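Local coordinates for protein ATP-dependent 6-phosphofructokinase isozyme 2 (Escherichia coli, PDB 3UMO) that phosphorylates D-fructose 6-phosphate with ATP to give fructose 1,6-bisphosphate, the first committing step of glycolysis, as a magnesium-dependent homodimeric kinase of the PfkB family, at residues 46-51 / 262-267; 92-97 / 101-106; 171-176 / 192-197. All coordinates share one frame; numbering follows the deposited sequence.

Contact 1: residues 46-51 / 262-267; sequences RAIAHL and MTLKLA
The hydroxyl of Thr263 turns back on its own helix: OG1 is hydrogen-bonded to the carbonyl oxygen of Val259, one turn earlier, and what it presents to helix 40-50 is the methyl. With chi1 at -64°, CG2 stands anti to the backbone N and meets Ile48 CD1 at 4.1 Å, the two side chains crossing at about a right angle. A buried polar group is thus satisfied locally, and the interface between the helices is left to carbon. Ile48 touches two partners with different branches. While CD1 reaches Thr263, its CG2 branch lies 4.1 Å from Leu264 CD2, and CG1 faces the leucine's branch point CG. Both helices belong to the alpha/beta core of the ribokinase fold, where they lie against the central parallel sheet; Ile48, Thr263 and Leu264 all rest on Ile4 of strand 4-7, so the hydrophobic seam between the helices continues onto that strand. Leu264 also reaches the end of helix 40-50. Its CD1 comes within 3.9 Å of Leu51 CB, just after the last helical turn, where Leu51 N is still bonded to Ala47 O at 3.0 Å. Beyond this point the side chain of Leu51 touches Phe278 of helix 272-286 and Cys295 of a loop.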
ATOM      1  N   ARG A  46      31.463  -6.578  -8.620  1.00 18.55           N
ATOM      2  CA  ARG A  46      31.401  -5.118  -8.584  1.00 25.10           C
ATOM      3  C   ARG A  46      31.814  -4.576  -7.213  1.00 26.05           C
ATOM      4  O   ARG A  46      32.558  -3.592  -7.121  1.00 21.82           O
ATOM      5  CB  ARG A  46      30.006  -4.625  -8.970  1.00 22.18           C
ATOM      6  CG  ARG A  46      29.607  -4.989 -10.398  1.00 24.73           C
ATOM      7  CD  ARG A  46      28.157  -4.620 -10.681  1.00 25.62           C
ATOM      8  NE  ARG A  46      27.970  -3.179 -10.815  1.00 28.82           N
ATOM      9  CZ  ARG A  46      26.963  -2.502 -10.272  1.00 35.12           C
ATOM     10  NH1 ARG A  46      26.050  -3.136  -9.552  1.00 32.03           N
ATOM     11  NH2 ARG A  46      26.869  -1.189 -10.449  1.00 34.63           N
ATOM     12  N   ALA A  47      31.352  -5.230  -6.152  1.00 20.71           N
ATOM     13  CA  ALA A  47      31.714  -4.825  -4.789  1.00 20.10           C
ATOM     14  C   ALA A  47      33.213  -4.957  -4.583  1.00 23.49           C
ATOM     15  O   ALA A  47      33.852  -4.105  -3.955  1.00 21.09           O
ATOM     16  CB  ALA A  47      30.962  -5.665  -3.755  1.00 20.93           C
ATOM     17  N   ILE A  48      33.782  -6.029  -5.125  1.00 18.80           N
ATOM     18  CA  ILE A  48      35.213  -6.254  -4.993  1.00 24.71           C
ATOM     19  C   ILE A  48      35.991  -5.128  -5.671  1.00 24.91           C
ATOM     20  O   ILE A  48      36.978  -4.632  -5.127  1.00 24.93           O
ATOM     21  CB  ILE A  48      35.614  -7.641  -5.531  1.00 21.04           C
ATOM     22  CG1 ILE A  48      35.241  -8.707  -4.495  1.00 22.25           C
ATOM     23  CG2 ILE A  48      37.103  -7.684  -5.858  1.00 23.61           C
ATOM     24  CD1 ILE A  48      35.350 -10.155  -4.998  1.00 22.31           C
ATOM     25  N   ALA A  49      35.524  -4.703  -6.841  1.00 24.45           N
ATOM     26  CA  ALA A  49      36.129  -3.566  -7.527  1.00 25.86           C
ATOM     27  C   ALA A  49      36.074  -2.299  -6.666  1.00 24.79           C
ATOM     28  O   ALA A  49      37.070  -1.578  -6.551  1.00 27.18           O
ATOM     29  CB  ALA A  49      35.454  -3.332  -8.872  1.00 26.23           C
ATOM     30  N   HIS A  50      34.919  -2.030  -6.061  1.00 23.59           N
ATOM     31  CA  HIS A  50      34.772  -0.862  -5.186  1.00 26.97           C
ATOM     32  C   HIS A  50      35.763  -0.907  -4.031  1.00 30.84           C
ATOM     33  O   HIS A  50      36.289   0.128  -3.611  1.00 26.83           O
ATOM     34  CB  HIS A  50      33.358  -0.763  -4.612  1.00 24.41           C
ATOM     35  CG  HIS A  50      32.313  -0.428  -5.626  1.00 27.43           C
ATOM     36  ND1 HIS A  50      32.578  -0.385  -6.977  1.00 42.58           N
ATOM     37  CD2 HIS A  50      31.004  -0.112  -5.486  1.00 35.39           C
ATOM     38  CE1 HIS A  50      31.476  -0.057  -7.626  1.00 48.36           C
ATOM     39  NE2 HIS A  50      30.506   0.112  -6.746  1.00 45.07           N
ATOM     40  N   LEU A  51      36.014  -2.106  -3.516  1.00 22.21           N
ATOM     41  CA  LEU A  51      36.899  -2.251  -2.364  1.00 23.27           C
ATOM     42  C   LEU A  51      38.374  -2.307  -2.755  1.00 28.76           C
ATOM     43  O   LEU A  51      39.245  -2.475  -1.903  1.00 29.88           O
ATOM     44  CB  LEU A  51      36.504  -3.463  -1.521  1.00 22.75           C
ATOM     45  CG  LEU A  51      35.082  -3.417  -0.954  1.00 24.67           C
ATOM     46  CD1 LEU A  51      34.799  -4.673  -0.139  1.00 23.14           C
ATOM     47  CD2 LEU A  51      34.863  -2.163  -0.115  1.00 24.29           C
ATOM     48  N   MET A 262      34.308 -10.415   2.258  1.00 20.27           N
ATOM     49  CA  MET A 262      34.821 -11.621   2.894  1.00 16.63           C
ATOM     50  C   MET A 262      35.690 -12.427   1.938  1.00 22.36           C
ATOM     51  O   MET A 262      36.670 -13.043   2.351  1.00 24.39           O
ATOM     52  CB  MET A 262      33.687 -12.466   3.485  1.00 16.32           C
ATOM     53  CG  MET A 262      32.994 -11.745   4.644  1.00 16.62           C
ATOM     54  SD  MET A 262      31.911 -12.795   5.623  1.00 20.93           S
ATOM     55  CE  MET A 262      30.777 -13.422   4.378  1.00 21.81           C
ATOM     56  N   THR A 263      35.344 -12.392   0.654  1.00 23.28           N
ATOM     57  CA  THR A 263      36.120 -13.069  -0.377  1.00 19.95           C
ATOM     58  C   THR A 263      37.532 -12.497  -0.456  1.00 24.59           C
ATOM     59  O   THR A 263      38.512 -13.239  -0.538  1.00 27.00           O
ATOM     60  CB  THR A 263      35.441 -12.934  -1.753  1.00 21.20           C
ATOM     61  OG1 THR A 263      34.174 -13.604  -1.729  1.00 21.87           O
ATOM     62  CG2 THR A 263      36.306 -13.542  -2.844  1.00 19.73           C
ATOM     63  N   LEU A 264      37.631 -11.173  -0.442  1.00 21.54           N
ATOM     64  CA  LEU A 264      38.935 -10.515  -0.448  1.00 21.65           C
ATOM     65  C   LEU A 264      39.759 -10.895   0.774  1.00 23.80           C
ATOM     66  O   LEU A 264      40.958 -11.149   0.667  1.00 29.72           O
ATOM     67  CB  LEU A 264      38.770  -8.998  -0.515  1.00 21.72           C
ATOM     68  CG  LEU A 264      38.466  -8.451  -1.907  1.00 28.70           C
ATOM     69  CD1 LEU A 264      38.028  -6.991  -1.816  1.00 26.39           C
ATOM     70  CD2 LEU A 264      39.691  -8.593  -2.804  1.00 29.61           C
ATOM     71  N   LYS A 265      39.114 -10.936   1.937  1.00 21.75           N
ATOM     72  CA  LYS A 265      39.806 -11.347   3.159  1.00 24.42           C
ATOM     73  C   LYS A 265      40.243 -12.799   3.072  1.00 26.42           C
ATOM     74  O   LYS A 265      41.323 -13.163   3.550  1.00 29.50           O
ATOM     75  CB  LYS A 265      38.928 -11.135   4.396  1.00 25.10           C
ATOM     76  CG  LYS A 265      38.850  -9.685   4.869  1.00 29.24           C
ATOM     77  CD  LYS A 265      40.243  -9.102   5.096  1.00 31.97           C
ATOM     78  CE  LYS A 265      40.179  -7.714   5.720  1.00 34.03           C
ATOM     79  NZ  LYS A 265      41.538  -7.112   5.857  1.00 40.93           N
ATOM     80  N   LEU A 266      39.404 -13.630   2.461  1.00 25.79           N
ATOM     81  CA  LEU A 266      39.721 -15.049   2.313  1.00 28.30           C
ATOM     82  C   LEU A 266      40.952 -15.211   1.421  1.00 34.07           C
ATOM     83  O   LEU A 266      41.832 -16.037   1.693  1.00 32.40           O
ATOM     84  CB  LEU A 266      38.519 -15.802   1.741  1.00 33.38           C
ATOM     85  CG  LEU A 266      38.360 -17.288   2.084  1.00 48.60           C
ATOM     86  CD1 LEU A 266      39.002 -18.164   1.029  1.00 51.51           C
ATOM     87  CD2 LEU A 266      38.946 -17.600   3.455  1.00 53.57           C
ATOM     88  N   ALA A 267      41.025 -14.399   0.369  1.00 30.85           N
ATOM     89  CA  ALA A 267      42.161 -14.431  -0.550  1.00 29.65           C
ATOM     90  C   ALA A 267      43.453 -13.985   0.127  1.00 37.08           C
ATOM     91  O   ALA A 267      44.547 -14.363  -0.297  1.00 38.11           O
ATOM     92  CB  ALA A 267      41.884 -13.578  -1.772  1.00 26.20           C
TER

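Contact 2: residues 92-97 / 101-106; sequences NLHVHV and GEQYRF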
ATOM      1  N   ASN A  92      15.158  -7.499 -14.255  1.00 18.82           N
ATOM      2  CA  ASN A  92      14.383  -7.209 -13.051  1.00 18.93           C
ATOM      3  C   ASN A  92      14.080  -5.715 -12.992  1.00 25.30           C
ATOM      4  O   ASN A  92      14.731  -4.921 -13.673  1.00 24.43           O
ATOM      5  CB  ASN A  92      15.108  -7.671 -11.783  1.00 21.92           C
ATOM      6  CG  ASN A  92      15.237  -9.171 -11.710  1.00 23.55           C
ATOM      7  OD1 ASN A  92      14.397  -9.895 -12.241  1.00 23.34           O
ATOM      8  ND2 ASN A  92      16.295  -9.650 -11.066  1.00 27.77           N
ATOM      9  N   LEU A  93      13.089  -5.337 -12.193  1.00 21.79           N
ATOM     10  CA  LEU A  93      12.661  -3.944 -12.151  1.00 22.28           C
ATOM     11  C   LEU A  93      12.745  -3.350 -10.753  1.00 23.68           C
ATOM     12  O   LEU A  93      12.192  -3.904  -9.795  1.00 21.02           O
ATOM     13  CB  LEU A  93      11.234  -3.793 -12.688  1.00 19.32           C
ATOM     14  CG  LEU A  93      10.722  -2.352 -12.810  1.00 27.71           C
ATOM     15  CD1 LEU A  93      11.549  -1.557 -13.812  1.00 26.52           C
ATOM     16  CD2 LEU A  93       9.236  -2.302 -13.172  1.00 23.75           C
ATOM     17  N   HIS A  94      13.428  -2.209 -10.657  1.00 18.13           N
ATOM     18  CA  HIS A  94      13.540  -1.443  -9.424  1.00 18.96           C
ATOM     19  C   HIS A  94      12.740  -0.165  -9.619  1.00 18.84           C
ATOM     20  O   HIS A  94      13.025   0.616 -10.528  1.00 23.17           O
ATOM     21  CB  HIS A  94      15.012  -1.103  -9.155  1.00 23.58           C
ATOM     22  CG  HIS A  94      15.239  -0.265  -7.933  1.00 28.97           C
ATOM     23  ND1 HIS A  94      15.100   1.108  -7.935  1.00 30.44           N
ATOM     24  CD2 HIS A  94      15.620  -0.603  -6.680  1.00 28.25           C
ATOM     25  CE1 HIS A  94      15.374   1.576  -6.728  1.00 27.69           C
ATOM     26  NE2 HIS A  94      15.693   0.558  -5.950  1.00 27.95           N
ATOM     27  N   VAL A  95      11.738   0.055  -8.774  1.00 18.75           N
ATOM     28  CA  VAL A  95      10.910   1.252  -8.898  1.00 18.85           C
ATOM     29  C   VAL A  95      11.039   2.158  -7.682  1.00 20.90           C
ATOM     30  O   VAL A  95      10.734   1.751  -6.559  1.00 20.97           O
ATOM     31  CB  VAL A  95       9.419   0.894  -9.064  1.00 20.58           C
ATOM     32  CG1 VAL A  95       8.586   2.162  -9.286  1.00 25.53           C
ATOM     33  CG2 VAL A  95       9.223  -0.087 -10.200  1.00 19.28           C
ATOM     34  N   HIS A  96      11.476   3.393  -7.902  1.00 19.89           N
ATOM     35  CA  HIS A  96      11.490   4.379  -6.830  1.00 20.96           C
ATOM     36  C   HIS A  96      10.208   5.207  -6.869  1.00 25.07           C
ATOM     37  O   HIS A  96       9.850   5.749  -7.913  1.00 24.71           O
ATOM     38  CB  HIS A  96      12.688   5.307  -6.963  1.00 24.17           C
ATOM     39  CG  HIS A  96      12.768   6.326  -5.872  1.00 27.77           C
ATOM     40  ND1 HIS A  96      13.373   6.062  -4.660  1.00 31.90           N
ATOM     41  CD2 HIS A  96      12.288   7.586  -5.789  1.00 27.62           C
ATOM     42  CE1 HIS A  96      13.281   7.133  -3.886  1.00 33.97           C
ATOM     43  NE2 HIS A  96      12.622   8.069  -4.550  1.00 30.01           N
ATOM     44  N   VAL A  97       9.510   5.293  -5.736  1.00 22.12           N
ATOM     45  CA  VAL A  97       8.304   6.108  -5.644  1.00 24.28           C
ATOM     46  C   VAL A  97       8.639   7.461  -5.013  1.00 23.13           C
ATOM     47  O   VAL A  97       9.022   7.539  -3.843  1.00 23.36           O
ATOM     48  CB  VAL A  97       7.187   5.392  -4.857  1.00 27.23           C
ATOM     49  CG1 VAL A  97       5.916   6.214  -4.910  1.00 22.96           C
ATOM     50  CG2 VAL A  97       6.945   3.999  -5.430  1.00 25.00           C
ATOM     51  N   GLY A 101       9.405   7.947  -1.107  1.00 29.42           N
ATOM     52  CA  GLY A 101      10.825   7.647  -1.030  1.00 29.46           C
ATOM     53  C   GLY A 101      11.092   6.151  -0.965  1.00 26.85           C
ATOM     54  O   GLY A 101      12.237   5.717  -0.789  1.00 27.99           O
ATOM     55  N   GLU A 102      10.030   5.363  -1.099  1.00 25.86           N
ATOM     56  CA  GLU A 102      10.125   3.907  -1.023  1.00 23.27           C
ATOM     57  C   GLU A 102      10.603   3.308  -2.344  1.00 24.23           C
ATOM     58  O   GLU A 102      10.397   3.886  -3.411  1.00 27.17           O
ATOM     59  CB  GLU A 102       8.763   3.313  -0.640  1.00 28.35           C
ATOM     60  CG  GLU A 102       8.314   3.656   0.785  1.00 39.62           C
ATOM     61  CD  GLU A 102       6.949   3.082   1.129  1.00 60.18           C
ATOM     62  OE1 GLU A 102       6.178   2.771   0.195  1.00 66.65           O
ATOM     63  OE2 GLU A 102       6.648   2.942   2.337  1.00 65.20           O
ATOM     64  N   GLN A 103      11.243   2.148  -2.266  1.00 18.86           N
ATOM     65  CA  GLN A 103      11.680   1.439  -3.460  1.00 19.52           C
ATOM     66  C   GLN A 103      11.013   0.079  -3.507  1.00 24.91           C
ATOM     67  O   GLN A 103      10.843  -0.570  -2.477  1.00 22.33           O
ATOM     68  CB  GLN A 103      13.199   1.283  -3.495  1.00 21.81           C
ATOM     69  CG  GLN A 103      13.777   0.551  -2.291  1.00 24.41           C
ATOM     70  CD  GLN A 103      15.287   0.573  -2.274  1.00 30.73           C
ATOM     71  OE1 GLN A 103      15.930   0.584  -3.326  1.00 30.14           O
ATOM     72  NE2 GLN A 103      15.866   0.578  -1.077  1.00 26.53           N
ATOM     73  N   TYR A 104      10.623  -0.332  -4.706  1.00 19.30           N
ATOM     74  CA  TYR A 104       9.981  -1.623  -4.913  1.00 16.91           C
ATOM     75  C   TYR A 104      10.826  -2.442  -5.861  1.00 22.51           C
ATOM     76  O   TYR A 104      11.315  -1.939  -6.869  1.00 20.14           O
ATOM     77  CB  TYR A 104       8.565  -1.430  -5.454  1.00 18.30           C
ATOM     78  CG  TYR A 104       7.624  -0.858  -4.415  1.00 19.49           C
ATOM     79  CD1 TYR A 104       6.810  -1.690  -3.651  1.00 21.52           C
ATOM     80  CD2 TYR A 104       7.574   0.512  -4.174  1.00 19.55           C
ATOM     81  CE1 TYR A 104       5.963  -1.178  -2.695  1.00 20.95           C
ATOM     82  CE2 TYR A 104       6.727   1.036  -3.214  1.00 22.91           C
ATOM     83  CZ  TYR A 104       5.927   0.188  -2.476  1.00 24.16           C
ATOM     84  OH  TYR A 104       5.085   0.714  -1.525  1.00 26.72           O
ATOM     85  N   ARG A 105      10.992  -3.720  -5.545  1.00 17.24           N
ATOM     86  CA  ARG A 105      11.949  -4.539  -6.270  1.00 16.52           C
ATOM     87  C   ARG A 105      11.279  -5.799  -6.762  1.00 17.75           C
ATOM     88  O   ARG A 105      10.950  -6.678  -5.974  1.00 19.90           O
ATOM     89  CB  ARG A 105      13.118  -4.890  -5.354  1.00 22.28           C
ATOM     90  CG  ARG A 105      13.848  -3.668  -4.808  1.00 22.26           C
ATOM     91  CD  ARG A 105      14.618  -4.022  -3.545  1.00 27.05           C
ATOM     92  NE  ARG A 105      15.730  -4.923  -3.824  1.00 24.25           N
ATOM     93  CZ  ARG A 105      16.417  -5.590  -2.895  1.00 22.06           C
ATOM     94  NH1 ARG A 105      16.106  -5.477  -1.610  1.00 23.62           N
ATOM     95  NH2 ARG A 105      17.415  -6.380  -3.256  1.00 21.39           N
ATOM     96  N   PHE A 106      11.072  -5.888  -8.068  1.00 17.17           N
ATOM     97  CA  PHE A 106      10.406  -7.051  -8.639  1.00 16.98           C
ATOM     98  C   PHE A 106      11.443  -7.969  -9.255  1.00 22.27           C
ATOM     99  O   PHE A 106      12.091  -7.622 -10.246  1.00 21.67           O
ATOM    100  CB  PHE A 106       9.348  -6.602  -9.649  1.00 18.08           C
ATOM    101  CG  PHE A 106       8.344  -5.660  -9.057  1.00 17.21           C
ATOM    102  CD1 PHE A 106       8.536  -4.285  -9.122  1.00 18.34           C
ATOM    103  CD2 PHE A 106       7.238  -6.143  -8.373  1.00 17.18           C
ATOM    104  CE1 PHE A 106       7.632  -3.407  -8.544  1.00 19.17           C
ATOM    105  CE2 PHE A 106       6.320  -5.270  -7.795  1.00 17.63           C
ATOM    106  CZ  PHE A 106       6.519  -3.897  -7.881  1.00 21.19           C
TER
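His94 and Gln103 reach diagonally across an antiparallel beta hairpin, strands 93-97 and 103-107, and meet on one face of its ladder. His94 NE2 donates to Gln103 OE1 at 2.6 Å, a nearly straight bond that arrives on a lone pair of the amide oxygen and stays close to the plane of the imidazole. The two flat groups stand almost perpendicular, 85° apart. Gln103 reaches this position with CG placed between its backbone N and carbonyl carbon (chi1 58°) and the chain extended beyond. Its other amide atom, NE2, bonds to Ser250 OG and to Glu25 of the second subunit, so both ends of the amide are held and its flip is fixed. Alongside, the CD2 corner of the His94 ring lies 4.0 Å from Arg105 CG. On the face of Leu93, Val95, Tyr104 and Phe106 the contacts are mainly between carbons: Val95 CG2 approaches the edge of the Phe106 ring, 4.0 Å from CE1. Further toward the turn, Val97 CG2 lies obliquely 3.7 Å from Tyr104 CE2. Val95 and Tyr104 are a hydrogen-bonded pair, with Val95 N to Tyr104 O at 2.8 Å. The hairpin belongs to the small sheet that, as in ribokinase, probably acts as a lid; here it also joins the subunits: Arg105 and Phe106 pair in parallel with a strand of the second subunit, whose own Phe106 meets this one. At the turn, where Glu102 touches bound ATP, Gly101 N closes the hairpin on Val97 O at 2.8 Å.

Contact 3: residues 171-176 / 192-197; sequences ALSAAL and SALVNR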
ATOM      1  N   ALA A 171      19.019 -25.064  -4.369  1.00 34.85           N
ATOM      2  CA  ALA A 171      20.330 -24.777  -4.941  1.00 35.32           C
ATOM      3  C   ALA A 171      21.418 -24.708  -3.863  1.00 30.63           C
ATOM      4  O   ALA A 171      22.524 -25.211  -4.058  1.00 35.63           O
ATOM      5  CB  ALA A 171      20.291 -23.480  -5.749  1.00 32.88           C
ATOM      6  N   LEU A 172      21.101 -24.095  -2.728  1.00 31.06           N
ATOM      7  CA  LEU A 172      22.069 -23.988  -1.635  1.00 28.72           C
ATOM      8  C   LEU A 172      22.387 -25.368  -1.055  1.00 31.99           C
ATOM      9  O   LEU A 172      23.548 -25.706  -0.814  1.00 35.85           O
ATOM     10  CB  LEU A 172      21.547 -23.048  -0.540  1.00 31.87           C
ATOM     11  CG  LEU A 172      22.454 -22.840   0.680  1.00 37.45           C
ATOM     12  CD1 LEU A 172      23.800 -22.242   0.275  1.00 32.82           C
ATOM     13  CD2 LEU A 172      21.767 -21.949   1.710  1.00 32.14           C
ATOM     14  N   SER A 173      21.351 -26.168  -0.834  1.00 28.66           N
ATOM     15  CA  SER A 173      21.550 -27.525  -0.337  1.00 33.63           C
ATOM     16  C   SER A 173      22.372 -28.349  -1.327  1.00 27.66           C
ATOM     17  O   SER A 173      23.232 -29.133  -0.932  1.00 35.05           O
ATOM     18  CB  SER A 173      20.206 -28.208  -0.073  1.00 36.77           C
ATOM     19  OG  SER A 173      19.441 -27.479   0.871  1.00 43.77           O
ATOM     20  N   ALA A 174      22.101 -28.161  -2.614  1.00 36.32           N
ATOM     21  CA  ALA A 174      22.787 -28.920  -3.656  1.00 41.99           C
ATOM     22  C   ALA A 174      24.249 -28.501  -3.748  1.00 41.39           C
ATOM     23  O   ALA A 174      25.124 -29.313  -4.036  1.00 43.47           O
ATOM     24  CB  ALA A 174      22.095 -28.727  -4.999  1.00 37.84           C
ATOM     25  N   ALA A 175      24.500 -27.222  -3.496  1.00 39.08           N
ATOM     26  CA  ALA A 175      25.849 -26.675  -3.577  1.00 41.94           C
ATOM     27  C   ALA A 175      26.706 -27.172  -2.420  1.00 36.23           C
ATOM     28  O   ALA A 175      27.929 -27.223  -2.521  1.00 49.55           O
ATOM     29  CB  ALA A 175      25.800 -25.149  -3.593  1.00 39.65           C
ATOM     30  N   LEU A 176      26.051 -27.529  -1.321  1.00 37.57           N
ATOM     31  CA  LEU A 176      26.734 -27.988  -0.114  1.00 38.10           C
ATOM     32  C   LEU A 176      26.706 -29.507   0.017  1.00 45.44           C
ATOM     33  O   LEU A 176      27.186 -30.062   1.009  1.00 44.37           O
ATOM     34  CB  LEU A 176      26.086 -27.370   1.125  1.00 44.82           C
ATOM     35  CG  LEU A 176      26.541 -25.984   1.577  1.00 47.32           C
ATOM     36  CD1 LEU A 176      25.368 -25.221   2.153  1.00 46.36           C
ATOM     37  CD2 LEU A 176      27.648 -26.106   2.616  1.00 47.09           C
ATOM     38  N   SER A 192      17.721 -21.358   7.905  1.00 21.50           N
ATOM     39  CA  SER A 192      16.559 -22.125   8.344  1.00 21.67           C
ATOM     40  C   SER A 192      16.132 -23.142   7.291  1.00 29.95           C
ATOM     41  O   SER A 192      15.836 -24.294   7.615  1.00 24.03           O
ATOM     42  CB  SER A 192      15.390 -21.196   8.666  1.00 25.60           C
ATOM     43  OG  SER A 192      14.235 -21.951   8.984  1.00 34.66           O
ATOM     44  N   ALA A 193      16.107 -22.727   6.029  1.00 25.88           N
ATOM     45  CA  ALA A 193      15.676 -23.635   4.964  1.00 29.17           C
ATOM     46  C   ALA A 193      16.699 -24.743   4.754  1.00 32.77           C
ATOM     47  O   ALA A 193      16.342 -25.900   4.506  1.00 34.14           O
ATOM     48  CB  ALA A 193      15.438 -22.876   3.672  1.00 30.42           C
ATOM     49  N   LEU A 194      17.971 -24.380   4.869  1.00 26.49           N
ATOM     50  CA  LEU A 194      19.071 -25.322   4.702  1.00 27.55           C
ATOM     51  C   LEU A 194      19.047 -26.459   5.727  1.00 30.93           C
ATOM     52  O   LEU A 194      19.133 -27.633   5.355  1.00 29.79           O
ATOM     53  CB  LEU A 194      20.407 -24.583   4.754  1.00 23.17           C
ATOM     54  CG  LEU A 194      21.654 -25.453   4.617  1.00 33.19           C
ATOM     55  CD1 LEU A 194      21.600 -26.271   3.331  1.00 37.98           C
ATOM     56  CD2 LEU A 194      22.893 -24.584   4.642  1.00 37.87           C
ATOM     57  N   VAL A 195      18.932 -26.122   7.010  1.00 30.36           N
ATOM     58  CA  VAL A 195      18.864 -27.161   8.052  1.00 33.43           C
ATOM     59  C   VAL A 195      17.454 -27.720   8.242  1.00 36.41           C
ATOM     60  O   VAL A 195      17.241 -28.643   9.034  1.00 33.45           O
ATOM     61  CB  VAL A 195      19.394 -26.671   9.419  1.00 31.65           C
ATOM     62  CG1 VAL A 195      20.868 -26.309   9.323  1.00 35.22           C
ATOM     63  CG2 VAL A 195      18.567 -25.495   9.924  1.00 30.12           C
ATOM     64  N   ASN A 196      16.500 -27.154   7.508  1.00 29.65           N
ATOM     65  CA  ASN A 196      15.104 -27.583   7.543  1.00 36.18           C
ATOM     66  C   ASN A 196      14.450 -27.565   8.927  1.00 39.80           C
ATOM     67  O   ASN A 196      13.822 -28.543   9.347  1.00 41.24           O
ATOM     68  CB  ASN A 196      14.930 -28.962   6.889  1.00 39.91           C
ATOM     69  CG  ASN A 196      13.482 -29.261   6.547  1.00 47.87           C
ATOM     70  OD1 ASN A 196      12.658 -28.353   6.434  1.00 47.15           O
ATOM     71  ND2 ASN A 196      13.162 -30.541   6.391  1.00 45.89           N
ATOM     72  N   ARG A 197      14.598 -26.449   9.634  1.00 34.72           N
ATOM     73  CA  ARG A 197      13.853 -26.241  10.871  1.00 40.48           C
ATOM     74  C   ARG A 197      13.712 -24.759  11.187  1.00 37.10           C
ATOM     75  O   ARG A 197      14.534 -23.936  10.760  1.00 32.77           O
ATOM     76  CB  ARG A 197      14.480 -27.006  12.051  1.00 45.18           C
ATOM     77  CG  ARG A 197      15.909 -26.614  12.388  1.00 40.03           C
ATOM     78  CD  ARG A 197      16.398 -27.317  13.649  1.00 39.91           C
ATOM     79  NE  ARG A 197      17.790 -26.990  13.951  1.00 39.36           N
ATOM     80  CZ  ARG A 197      18.833 -27.657  13.467  1.00 37.53           C
ATOM     81  NH1 ARG A 197      18.639 -28.693  12.661  1.00 50.69           N
ATOM     82  NH2 ARG A 197      20.067 -27.295  13.793  1.00 42.89           N
TER
HETATM   83  O   HOH W   1      18.593 -28.998   3.070  1.00 49.86           O
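A small, largely apolar contact, with one water bridge at its border, joins the ends of helices 169-175 and 188-195, consecutive helices linked through the edge strand 183-184 of the central parallel sheet. Leu194 is the side chain around which it is built. Its CG is anti to the backbone N (chi1 179°), which carries the forked end across to helix 169-175, where each methyl has its own neighbours. CD2 lies 3.6 Å from Leu176 CD1 and 4.1 Å from Leu172 CD2; both of these leucines cross Leu194 at about a right angle. The other methyl, CD1, lies against Ser173, 3.5 Å from its OG. That hydroxyl also meets a water, set to one side of the methyl: it lies 2.8 Å from Ser173 OG and donates to Leu194 O at 2.7 Å. Leu194 therefore meets the neighbouring helix twice, by direct contact of its side chain and by way of water from its carbonyl. The helix ends in a Schellman motif, with Asn196 at positive phi as the C-prime residue. Arg197 N turns back to Ser192 O at 3.2 Å, accompanied by a weak bond from Asn196 N to Ala193 O. Ser192 OG tightens the loop further by donating to Arg197 O at 2.7 Å, from well above the carbonyl plane. In the surrounding fold, strands 162-166 and 183-184, parallel neighbours, are connected through helix 169-175 as a beta-alpha-beta crossover, and Leu172 and Leu176 rest on Val184. On its far flank that helix packs against helix 146-158, with Ala175 on Ile153, while Leu194 also touches Ile212 of helix 204-214.

In the fold
The three contacts sample two parts of the fold. Contacts 1 and 3 are helix pairs in the alpha/beta core, on opposite sides of the chain's centre, with their own centres 25 Å apart. Contact 2 lies in the smaller mixed sheet, 27 Å from contact 1 and 29 Å from contact 3 between centres, and is the one that reaches the second subunit. No two touch. They differ in their distance from the ligands: the side chain of Glu102 in contact 2 is about 3 Å from a bound ATP, while Leu172 of contact 3 is about 4 Å from both Pro186 of the ATP site and Glu190, inferred to bind the catalytic magnesium. Contact 1 is remote, Leu51 about 12 Å from an ATP.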